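Side-chain contacts in glycoside Hydrolase (PDB 5T9X), which probably hydrolyses agarose or related red-algal galactans as a family 16 glycoside hydrolase of a human gut bacterium: residues G86-K91 / I113-G118; V162-Y167 / V179-P184; P145-G150 / S173-D178; T124-D129 / M303-W308. All coordinates share one frame; numbering follows the deposited sequence.

Contact 1: residues G86-K91 / I113-G118; sequences GNFEKK and ISVSDG. With NA (sodium ion), chain D.
Phe88 packs its ring against two branched side chains of strand 113-116. CZ and CE1 share the CG2 methyl of Ile113, with Phe88 CZ 3.9 Å from Ile113 CG2, and one step round the ring Phe88 CD1 sits 3.9 Å from Val115 CG2. The phenyl side chain runs at about a right angle to that of Ile113. With CG anti to the backbone N (chi1 180°), the ring is thrown out from its loop toward the strand, bridging the 7.7 Å from Phe88 CA to Val115 CA. Ile113 and Val115 reach it because alternate residues of a strand share a face; Ser114, between them, turns the other way. In the β-sandwich expected for this family, strand 113-116 pairs with 119-122 in one sheet, while 86-91 leads into strand 92-93 of the other. Val152 of that second sheet touches both Phe88 and Ile113, and Trp92 meets the phenyl ring with the planes about 30° apart. Beyond Ser116 the hairpin reverses through Asp117 and Gly118, both at positive phi, as in a type I' turn. Gly118 O binds the sodium ion at 2.4 Å, joined by Glu51, Asp75, Asn77 and Asp332 from elsewhere in the chain.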
# COMPACT_ATOMS: atom_id res chain seq x y z
N GLY A 86 -12.77 -11.13 -15.87
CA GLY A 86 -13.68 -12.07 -15.22
C GLY A 86 -13.95 -11.71 -13.77
O GLY A 86 -14.63 -10.73 -13.50
N ASN A 87 -13.38 -12.49 -12.86
CA ASN A 87 -13.68 -12.32 -11.42
C ASN A 87 -13.06 -11.09 -10.77
O ASN A 87 -13.62 -10.58 -9.81
CB ASN A 87 -13.26 -13.55 -10.62
CG ASN A 87 -14.32 -14.63 -10.65
OD1 ASN A 87 -15.00 -14.81 -11.65
ND2 ASN A 87 -14.47 -15.34 -9.52
N PHE A 88 -11.90 -10.68 -11.27
CA PHE A 88 -11.22 -9.43 -10.88
C PHE A 88 -12.15 -8.21 -11.04
O PHE A 88 -12.28 -7.41 -10.14
CB PHE A 88 -9.94 -9.29 -11.74
CG PHE A 88 -9.16 -8.06 -11.47
CD1 PHE A 88 -8.20 -8.05 -10.46
CD2 PHE A 88 -9.36 -6.91 -12.23
CE1 PHE A 88 -7.48 -6.90 -10.19
CE2 PHE A 88 -8.64 -5.76 -11.98
CZ PHE A 88 -7.69 -5.76 -10.96
N GLU A 89 -12.81 -8.12 -12.19
CA GLU A 89 -13.70 -7.02 -12.54
C GLU A 89 -14.88 -6.84 -11.60
O GLU A 89 -15.52 -5.80 -11.63
CB GLU A 89 -14.20 -7.22 -13.98
CG GLU A 89 -15.11 -6.12 -14.53
CD GLU A 89 -15.10 -5.99 -16.06
OE1 GLU A 89 -14.69 -6.95 -16.77
OE2 GLU A 89 -15.50 -4.90 -16.56
N LYS A 90 -15.21 -7.83 -10.77
CA LYS A 90 -16.34 -7.69 -9.85
C LYS A 90 -16.02 -6.83 -8.64
O LYS A 90 -16.95 -6.37 -7.96
CB LYS A 90 -16.84 -9.05 -9.36
CG LYS A 90 -17.42 -9.94 -10.44
CD LYS A 90 -17.45 -11.38 -9.96
CE LYS A 90 -18.15 -12.29 -10.96
NZ LYS A 90 -18.05 -13.71 -10.56
N LYS A 91 -14.72 -6.67 -8.33
CA LYS A 91 -14.30 -5.90 -7.15
C LYS A 91 -13.21 -4.86 -7.35
O LYS A 91 -12.95 -4.09 -6.44
CB LYS A 91 -13.85 -6.88 -6.05
CG LYS A 91 -14.99 -7.74 -5.55
CD LYS A 91 -14.48 -8.89 -4.71
CE LYS A 91 -15.63 -9.76 -4.28
NZ LYS A 91 -15.18 -10.53 -3.11
N ILE A 113 -1.01 -6.09 -14.26
CA ILE A 113 -1.83 -6.65 -13.19
C ILE A 113 -2.39 -8.01 -13.60
O ILE A 113 -2.98 -8.14 -14.68
CB ILE A 113 -3.05 -5.78 -12.90
CG1 ILE A 113 -2.63 -4.38 -12.48
CG2 ILE A 113 -3.97 -6.43 -11.87
CD1 ILE A 113 -1.72 -4.32 -11.28
N SER A 114 -2.29 -8.98 -12.69
CA SER A 114 -2.99 -10.24 -12.89
C SER A 114 -3.24 -10.97 -11.58
O SER A 114 -2.75 -10.60 -10.52
CB SER A 114 -2.19 -11.14 -13.85
OG SER A 114 -0.95 -11.55 -13.31
N VAL A 115 -4.06 -12.01 -11.68
CA VAL A 115 -4.36 -12.90 -10.58
C VAL A 115 -4.16 -14.34 -11.07
O VAL A 115 -4.73 -14.74 -12.10
CB VAL A 115 -5.79 -12.72 -10.08
CG1 VAL A 115 -6.01 -13.56 -8.84
CG2 VAL A 115 -6.05 -11.25 -9.78
N SER A 116 -3.33 -15.08 -10.34
CA SER A 116 -3.05 -16.48 -10.62
C SER A 116 -2.34 -17.13 -9.44
O SER A 116 -1.62 -16.45 -8.70
CB SER A 116 -2.18 -16.63 -11.87
OG SER A 116 -0.83 -16.35 -11.58
N ASP A 117 -2.53 -18.44 -9.30
CA ASP A 117 -1.90 -19.21 -8.23
C ASP A 117 -2.27 -18.68 -6.81
O ASP A 117 -1.47 -18.71 -5.87
CB ASP A 117 -0.39 -19.21 -8.46
CG ASP A 117 0.28 -20.47 -7.95
OD1 ASP A 117 0.28 -21.48 -8.69
OD2 ASP A 117 0.84 -20.44 -6.82
N GLY A 118 -3.49 -18.19 -6.67
CA GLY A 118 -3.98 -17.67 -5.40
C GLY A 118 -3.53 -16.28 -4.97
O GLY A 118 -3.81 -15.91 -3.82
NA NA D . -5.21 -16.21 -1.97

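Contact 2: residues V162-Y167 / V179-P184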
# COMPACT_ATOMS: atom_id res chain seq x y z
N VAL A 162 -13.36 0.59 10.55
CA VAL A 162 -13.07 -0.45 9.58
C VAL A 162 -11.68 -1.01 9.85
O VAL A 162 -10.80 -0.27 10.31
CB VAL A 162 -13.25 0.03 8.12
CG1 VAL A 162 -12.32 1.18 7.78
CG2 VAL A 162 -13.06 -1.10 7.13
N TYR A 163 -11.52 -2.33 9.65
CA TYR A 163 -10.23 -3.00 9.78
C TYR A 163 -9.90 -3.53 8.43
O TYR A 163 -10.69 -4.25 7.86
CB TYR A 163 -10.28 -4.12 10.80
CG TYR A 163 -8.96 -4.81 10.95
CD1 TYR A 163 -7.87 -4.13 11.49
CD2 TYR A 163 -8.77 -6.12 10.55
CE1 TYR A 163 -6.63 -4.74 11.62
CE2 TYR A 163 -7.53 -6.74 10.68
CZ TYR A 163 -6.47 -6.03 11.21
OH TYR A 163 -5.24 -6.63 11.35
N VAL A 164 -8.75 -3.11 7.88
CA VAL A 164 -8.32 -3.57 6.53
C VAL A 164 -6.97 -4.23 6.71
O VAL A 164 -6.07 -3.62 7.30
CB VAL A 164 -8.18 -2.40 5.55
CG1 VAL A 164 -7.76 -2.89 4.16
CG2 VAL A 164 -9.46 -1.58 5.48
N GLU A 165 -6.83 -5.47 6.24
CA GLU A 165 -5.61 -6.27 6.47
C GLU A 165 -5.22 -6.92 5.17
O GLU A 165 -6.06 -7.54 4.56
CB GLU A 165 -5.82 -7.34 7.56
CG GLU A 165 -4.55 -7.92 8.18
CD GLU A 165 -4.83 -8.98 9.28
OE1 GLU A 165 -5.33 -10.06 8.90
OE2 GLU A 165 -4.53 -8.78 10.49
N ALA A 166 -3.96 -6.77 4.74
CA ALA A 166 -3.45 -7.54 3.62
C ALA A 166 -2.45 -8.58 4.10
O ALA A 166 -1.83 -8.41 5.13
CB ALA A 166 -2.81 -6.64 2.58
N TYR A 167 -2.39 -9.68 3.36
CA TYR A 167 -1.40 -10.74 3.53
C TYR A 167 -0.58 -10.70 2.24
O TYR A 167 -1.10 -11.00 1.14
CB TYR A 167 -2.09 -12.10 3.69
CG TYR A 167 -1.23 -13.23 4.20
CD1 TYR A 167 -0.43 -13.06 5.31
CD2 TYR A 167 -1.29 -14.50 3.62
CE1 TYR A 167 0.33 -14.10 5.82
CE2 TYR A 167 -0.53 -15.56 4.12
CZ TYR A 167 0.27 -15.35 5.23
OH TYR A 167 1.07 -16.33 5.79
N VAL A 179 0.20 -1.00 -0.25
CA VAL A 179 -1.24 -1.20 0.01
C VAL A 179 -1.72 0.00 0.80
O VAL A 179 -1.19 0.26 1.87
CB VAL A 179 -1.51 -2.49 0.81
CG1 VAL A 179 -3.00 -2.69 1.06
CG2 VAL A 179 -0.97 -3.68 0.05
N TRP A 180 -2.71 0.74 0.28
CA TRP A 180 -3.08 2.04 0.87
C TRP A 180 -4.47 2.53 0.51
O TRP A 180 -5.15 1.97 -0.33
CB TRP A 180 -2.02 3.10 0.56
CG TRP A 180 -1.74 3.33 -0.89
CD1 TRP A 180 -1.23 2.43 -1.77
CD2 TRP A 180 -1.89 4.56 -1.61
NE1 TRP A 180 -1.09 3.01 -3.03
CE2 TRP A 180 -1.46 4.32 -2.95
CE3 TRP A 180 -2.34 5.82 -1.27
CZ2 TRP A 180 -1.48 5.32 -3.95
CZ3 TRP A 180 -2.35 6.84 -2.26
CH2 TRP A 180 -1.93 6.57 -3.59
N MET A 181 -4.89 3.58 1.18
CA MET A 181 -6.25 4.07 1.04
C MET A 181 -6.17 5.56 0.80
O MET A 181 -5.37 6.23 1.40
CB MET A 181 -7.04 3.75 2.30
CG MET A 181 -7.00 2.28 2.64
SD MET A 181 -8.26 1.77 3.81
CE MET A 181 -7.62 2.40 5.34
N LEU A 182 -7.00 6.03 -0.12
CA LEU A 182 -7.01 7.41 -0.51
C LEU A 182 -8.45 7.86 -0.84
O LEU A 182 -9.17 7.16 -1.56
CB LEU A 182 -6.09 7.58 -1.72
CG LEU A 182 -5.98 8.96 -2.38
CD1 LEU A 182 -5.33 9.96 -1.43
CD2 LEU A 182 -5.19 8.83 -3.69
N SER A 183 -8.84 9.03 -0.33
CA SER A 183 -10.13 9.64 -0.62
C SER A 183 -10.15 10.10 -2.08
O SER A 183 -9.10 10.49 -2.58
CB SER A 183 -10.39 10.84 0.29
OG SER A 183 -9.47 11.90 0.04
N PRO A 184 -11.32 10.04 -2.76
CA PRO A 184 -11.35 10.45 -4.20
C PRO A 184 -10.91 11.90 -4.48
O PRO A 184 -10.41 12.15 -5.55
CB PRO A 184 -12.82 10.26 -4.62
CG PRO A 184 -13.38 9.34 -3.61
CD PRO A 184 -12.60 9.46 -2.34
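Val164 and Met181 form the closer half of this contact: Val164 CG2 meets Met181 SD at 3.9 Å, the two side chains lying alongside each other and running opposite ways. The thioether gets there by a bend at its far end (chi3 -75°), which folds CE round while SD presents itself to the valine methyl. Val256 and Ile299, one from each sheet, also touch Met181, so apolar groups of both sheets gather round this side chain. Toward Ala166 the fit slackens. Ala166 CB is 4.2 Å from Val179 CG1, even though the backbones are nearer here, with 7.6 Å between Ala166 CA and Val179 CA against 9.5 Å between Val164 CA and Trp180 CA, probably because a lone methyl reaches less far. The opposite face of strand 162-169 is polar by comparison. Tyr163 and Glu165 point away from Met181, Glu165 forms a salt bridge with Arg335, and the partly exposed Tyr167 stacks on Trp333. No hydrogen bond links the two segments, as expected for strands of different sheets: 162-169 pairs with 252-260 and 329-341, whereas 176-182 pairs with 188-195 and 298-304. This is the hydrophobic interior of the β-jelly-roll sandwich found in family 16 glycoside hydrolases.

Contact 3: residues P145-G150 / S173-D178; sequences PGTYTG and STMASD
Met175 points its thioether at two threonines of strand 140-154, spanning one face of a sheet in the β-jelly roll expected for this family. Strand 298-304 runs between the two segments and pairs with both of their strands, hence the 9.4 Å between Thr149 CA and Met175 CA and the absence of any hydrogen bond across the contact.

What crosses the gap is apolar. The side chains meet tip to tip: Met175 CE is 3.8 Å from both Thr149 CB and Thr149 CG2, and Met175 SD is 4.1 Å from Thr147 CG2. Bends at its last two torsions (chi3 -77°) curl the methionine so that sulfur and methyl each face one threonine. Met303 of the intervening strand touches both Met175 and Thr149 and helps to fill the same layer.

The polar interactions lie to the sides. Each threonine gives carbon to the methionine while its hydroxyl bonds elsewhere, that of Thr147 to Arg126 and Asp305, that of Thr149 to Glu123 O and the Thr124 hydroxyl. Thr149 manages this with OG1 anti to its own N (chi1 -168°), which puts CG2 into the crowded position between N and the carbonyl carbon. The buried hydroxyls are thereby satisfied without help from Met175.

On the other segment an ST turn sets up the approach to strand 176-182. Asn327 OD1 hydrogen-bonds to the serine hydroxyl of this turn, and Met175 N donates to Ser173 OG over 3.3 Å with an N-H...O angle of 153°.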
# COMPACT_ATOMS: atom_id res chain seq x y z
N PRO A 145 14.73 6.71 -18.10
CA PRO A 145 13.77 5.83 -18.74
C PRO A 145 12.63 5.48 -17.79
O PRO A 145 12.86 5.28 -16.59
CB PRO A 145 14.58 4.58 -19.08
CG PRO A 145 16.02 4.97 -18.92
CD PRO A 145 16.02 6.04 -17.87
N GLY A 146 11.42 5.43 -18.33
CA GLY A 146 10.24 5.01 -17.59
C GLY A 146 10.33 3.60 -17.07
O GLY A 146 11.11 2.79 -17.57
N THR A 147 9.54 3.31 -16.04
CA THR A 147 9.46 1.99 -15.46
C THR A 147 8.00 1.57 -15.46
O THR A 147 7.19 2.22 -14.84
CB THR A 147 10.02 2.03 -14.05
OG1 THR A 147 11.32 2.65 -14.08
CG2 THR A 147 10.13 0.64 -13.50
N TYR A 148 7.67 0.53 -16.21
CA TYR A 148 6.29 0.05 -16.28
C TYR A 148 6.00 -0.81 -15.07
O TYR A 148 6.83 -1.63 -14.67
CB TYR A 148 6.06 -0.81 -17.52
CG TYR A 148 5.98 -0.14 -18.86
CD1 TYR A 148 6.21 1.23 -19.03
CD2 TYR A 148 5.72 -0.91 -19.99
CE1 TYR A 148 6.13 1.82 -20.29
CE2 TYR A 148 5.64 -0.34 -21.26
CZ TYR A 148 5.84 1.02 -21.40
OH TYR A 148 5.75 1.58 -22.64
N THR A 149 4.83 -0.62 -14.47
CA THR A 149 4.38 -1.46 -13.39
C THR A 149 2.87 -1.41 -13.32
O THR A 149 2.23 -1.04 -14.31
CB THR A 149 5.09 -1.09 -12.07
OG1 THR A 149 4.85 -2.11 -11.11
CG2 THR A 149 4.61 0.25 -11.54
N GLY A 150 2.29 -1.78 -12.19
CA GLY A 150 0.83 -1.84 -12.09
C GLY A 150 0.20 -1.18 -10.88
O GLY A 150 0.85 -0.95 -9.89
N SER A 173 12.89 -5.82 -4.48
CA SER A 173 13.02 -4.80 -5.51
C SER A 173 13.28 -3.44 -4.87
O SER A 173 12.87 -3.18 -3.73
CB SER A 173 11.72 -4.74 -6.28
OG SER A 173 11.87 -3.95 -7.45
N THR A 174 13.95 -2.56 -5.59
CA THR A 174 14.03 -1.17 -5.12
C THR A 174 12.69 -0.41 -5.31
O THR A 174 12.49 0.64 -4.76
CB THR A 174 15.19 -0.42 -5.79
OG1 THR A 174 15.03 -0.46 -7.21
CG2 THR A 174 16.50 -1.05 -5.40
N MET A 175 11.80 -0.96 -6.12
CA MET A 175 10.43 -0.47 -6.23
C MET A 175 9.72 -0.52 -4.88
O MET A 175 9.95 -1.42 -4.08
CB MET A 175 9.62 -1.37 -7.17
CG MET A 175 10.12 -1.46 -8.61
SD MET A 175 9.78 0.07 -9.50
CE MET A 175 8.03 -0.11 -9.82
N ALA A 176 8.84 0.44 -4.65
CA ALA A 176 7.92 0.40 -3.52
C ALA A 176 6.85 -0.65 -3.78
O ALA A 176 6.34 -0.74 -4.89
CB ALA A 176 7.28 1.75 -3.31
N SER A 177 6.54 -1.45 -2.76
CA SER A 177 5.34 -2.31 -2.73
C SER A 177 4.34 -1.67 -1.77
O SER A 177 4.70 -1.36 -0.62
CB SER A 177 5.71 -3.70 -2.23
OG SER A 177 6.75 -4.30 -3.00
N ASP A 178 3.12 -1.40 -2.25
CA ASP A 178 2.16 -0.53 -1.53
C ASP A 178 0.75 -1.09 -1.45
O ASP A 178 0.17 -1.50 -2.48
CB ASP A 178 2.01 0.84 -2.21
CG ASP A 178 3.32 1.63 -2.31
OD1 ASP A 178 3.98 1.90 -1.27
OD2 ASP A 178 3.67 2.01 -3.44

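Contact 4: residues T124-D129 / M303-W308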
# COMPACT_ATOMS: atom_id res chain seq x y z
N THR A 124 6.82 -5.71 -12.76
CA THR A 124 7.59 -4.57 -13.21
C THR A 124 8.48 -4.95 -14.40
O THR A 124 9.16 -5.95 -14.37
CB THR A 124 8.46 -4.08 -12.06
OG1 THR A 124 7.59 -3.77 -10.98
CG2 THR A 124 9.23 -2.85 -12.43
N SER A 125 8.48 -4.12 -15.44
CA SER A 125 9.32 -4.33 -16.59
C SER A 125 9.76 -2.99 -17.11
O SER A 125 9.29 -1.97 -16.65
CB SER A 125 8.58 -5.11 -17.68
OG SER A 125 7.62 -4.30 -18.35
N ARG A 126 10.65 -3.03 -18.09
CA ARG A 126 11.07 -1.84 -18.81
C ARG A 126 11.45 -2.26 -20.23
O ARG A 126 12.52 -2.82 -20.44
CB ARG A 126 12.26 -1.16 -18.10
CG ARG A 126 12.70 0.12 -18.78
CD ARG A 126 13.87 0.79 -18.09
NE ARG A 126 13.55 1.22 -16.73
CZ ARG A 126 14.28 0.97 -15.64
NH1 ARG A 126 15.43 0.31 -15.71
NH2 ARG A 126 13.87 1.39 -14.44
N PRO A 127 10.59 -1.97 -21.21
CA PRO A 127 10.94 -2.25 -22.61
C PRO A 127 12.21 -1.53 -23.11
O PRO A 127 12.69 -0.59 -22.47
CB PRO A 127 9.73 -1.72 -23.38
CG PRO A 127 8.64 -1.60 -22.40
CD PRO A 127 9.30 -1.29 -21.10
N ASP A 128 12.74 -1.96 -24.25
CA ASP A 128 13.90 -1.28 -24.88
C ASP A 128 13.49 0.10 -25.37
O ASP A 128 14.20 1.08 -25.19
CB ASP A 128 14.43 -2.08 -26.08
CG ASP A 128 15.01 -3.43 -25.68
OD1 ASP A 128 15.67 -3.51 -24.62
OD2 ASP A 128 14.82 -4.40 -26.45
N ASP A 129 12.31 0.15 -25.97
CA ASP A 129 11.74 1.36 -26.54
C ASP A 129 11.00 2.29 -25.54
O ASP A 129 10.29 3.19 -25.96
CB ASP A 129 10.78 0.97 -27.70
CG ASP A 129 9.70 -0.03 -27.26
OD1 ASP A 129 10.07 -1.13 -26.77
OD2 ASP A 129 8.49 0.26 -27.42
N MET A 303 2.66 -1.06 -7.24
CA MET A 303 4.07 -0.70 -7.06
C MET A 303 4.38 0.67 -7.67
O MET A 303 3.69 1.13 -8.58
CB MET A 303 4.99 -1.76 -7.62
CG MET A 303 4.80 -3.17 -7.10
SD MET A 303 5.85 -4.39 -7.99
CE MET A 303 7.39 -4.09 -7.16
N GLU A 304 5.42 1.31 -7.15
CA GLU A 304 5.85 2.64 -7.57
C GLU A 304 7.37 2.67 -7.66
O GLU A 304 8.05 2.19 -6.76
CB GLU A 304 5.39 3.72 -6.57
CG GLU A 304 3.88 3.91 -6.48
CD GLU A 304 3.40 4.90 -5.41
OE1 GLU A 304 4.24 5.52 -4.69
OE2 GLU A 304 2.14 5.05 -5.27
N ASP A 305 7.90 3.24 -8.74
CA ASP A 305 9.28 3.72 -8.79
C ASP A 305 9.25 5.18 -8.36
O ASP A 305 9.05 6.07 -9.18
CB ASP A 305 9.83 3.61 -10.21
CG ASP A 305 11.32 3.68 -10.27
OD1 ASP A 305 11.97 3.97 -9.22
OD2 ASP A 305 11.83 3.42 -11.38
N GLN A 306 9.40 5.40 -7.06
CA GLN A 306 9.11 6.71 -6.47
C GLN A 306 10.17 7.73 -6.82
O GLN A 306 11.35 7.39 -6.83
CB GLN A 306 8.98 6.59 -4.97
CG GLN A 306 7.69 5.90 -4.55
CD GLN A 306 7.64 5.61 -3.06
OE1 GLN A 306 8.66 5.65 -2.37
NE2 GLN A 306 6.46 5.30 -2.57
N SER A 307 9.76 8.96 -7.09
CA SER A 307 10.64 10.01 -7.62
C SER A 307 11.87 10.32 -6.78
O SER A 307 12.99 10.27 -7.27
CB SER A 307 9.85 11.30 -7.85
OG SER A 307 8.71 11.03 -8.65
N TRP A 308 11.65 10.62 -5.51
CA TRP A 308 12.73 10.94 -4.55
C TRP A 308 13.79 9.85 -4.41
O TRP A 308 14.97 10.14 -4.11
CB TRP A 308 12.12 11.29 -3.19
CG TRP A 308 11.27 10.18 -2.56
CD1 TRP A 308 9.97 9.83 -2.89
CD2 TRP A 308 11.66 9.31 -1.49
NE1 TRP A 308 9.55 8.79 -2.09
CE2 TRP A 308 10.56 8.45 -1.23
CE3 TRP A 308 12.83 9.18 -0.72
CZ2 TRP A 308 10.61 7.45 -0.22
CZ3 TRP A 308 12.88 8.17 0.29
CH2 TRP A 308 11.77 7.33 0.52
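This is a small, mostly buried contact in which a threonine hydroxyl meets a thioether and two opposite charges lie near each other, and it joins a loop to the end of strand 298-304 in the β-sandwich. Strand 140-154 lies between the two segments: its Tyr148 bonds through the backbone to Ser125, its Gly150 to Met303. Thr124 OG1 lies 3.5 Å from Met303 SD and 3.8 Å from Met303 CE, the side chains crossing obliquely. That approach is polar-to-sulfur packing, not a hydrogen bond. Further along, the Arg126 guanidinium turns its edge to Asp305, but Arg126 NH2 to Asp305 OD2 is 4.2 Å, too long for a salt bridge. Pro316 O and Gly146 O accept from NH1 and NE of Arg126, so with Thr147, which bridges to Asp305, all three nitrogens have a partner; Ser315 OG bonds Asp305 OD2, and the attraction between the charges probably adds to this. Just past Asp305 the chain enters helix 307-310 with Gln306 at its N-cap. The Gln306 amide folds back along the chain: NE2 donates 3.1 Å to Glu304 OE1, nearly straight at 167°, on the anti side of the carboxylate and 30° out of its plane.

Contact 1 closes first along the chain; segment 124-129 of contact 4 follows, and its partner 303-308 comes only after contacts 2 and 3, whose segments alternate. Contacts 3 and 4 are practically one cluster, their centres about 4 Å apart, built round the neighbouring strands 140-154, 298-304 and 176-182 of the mixed sheet. Contact 2, its centre about 20 Å from that of contact 3, uses the next part of strand 176-182 to meet the other sheet. Contact 1 lies about 18 Å from contact 2, centre to centre, near the sodium site, and touches contact 3 through Ile113 and Gly150. Together they tie loops, sheet faces and sandwich core of a single jelly-roll domain.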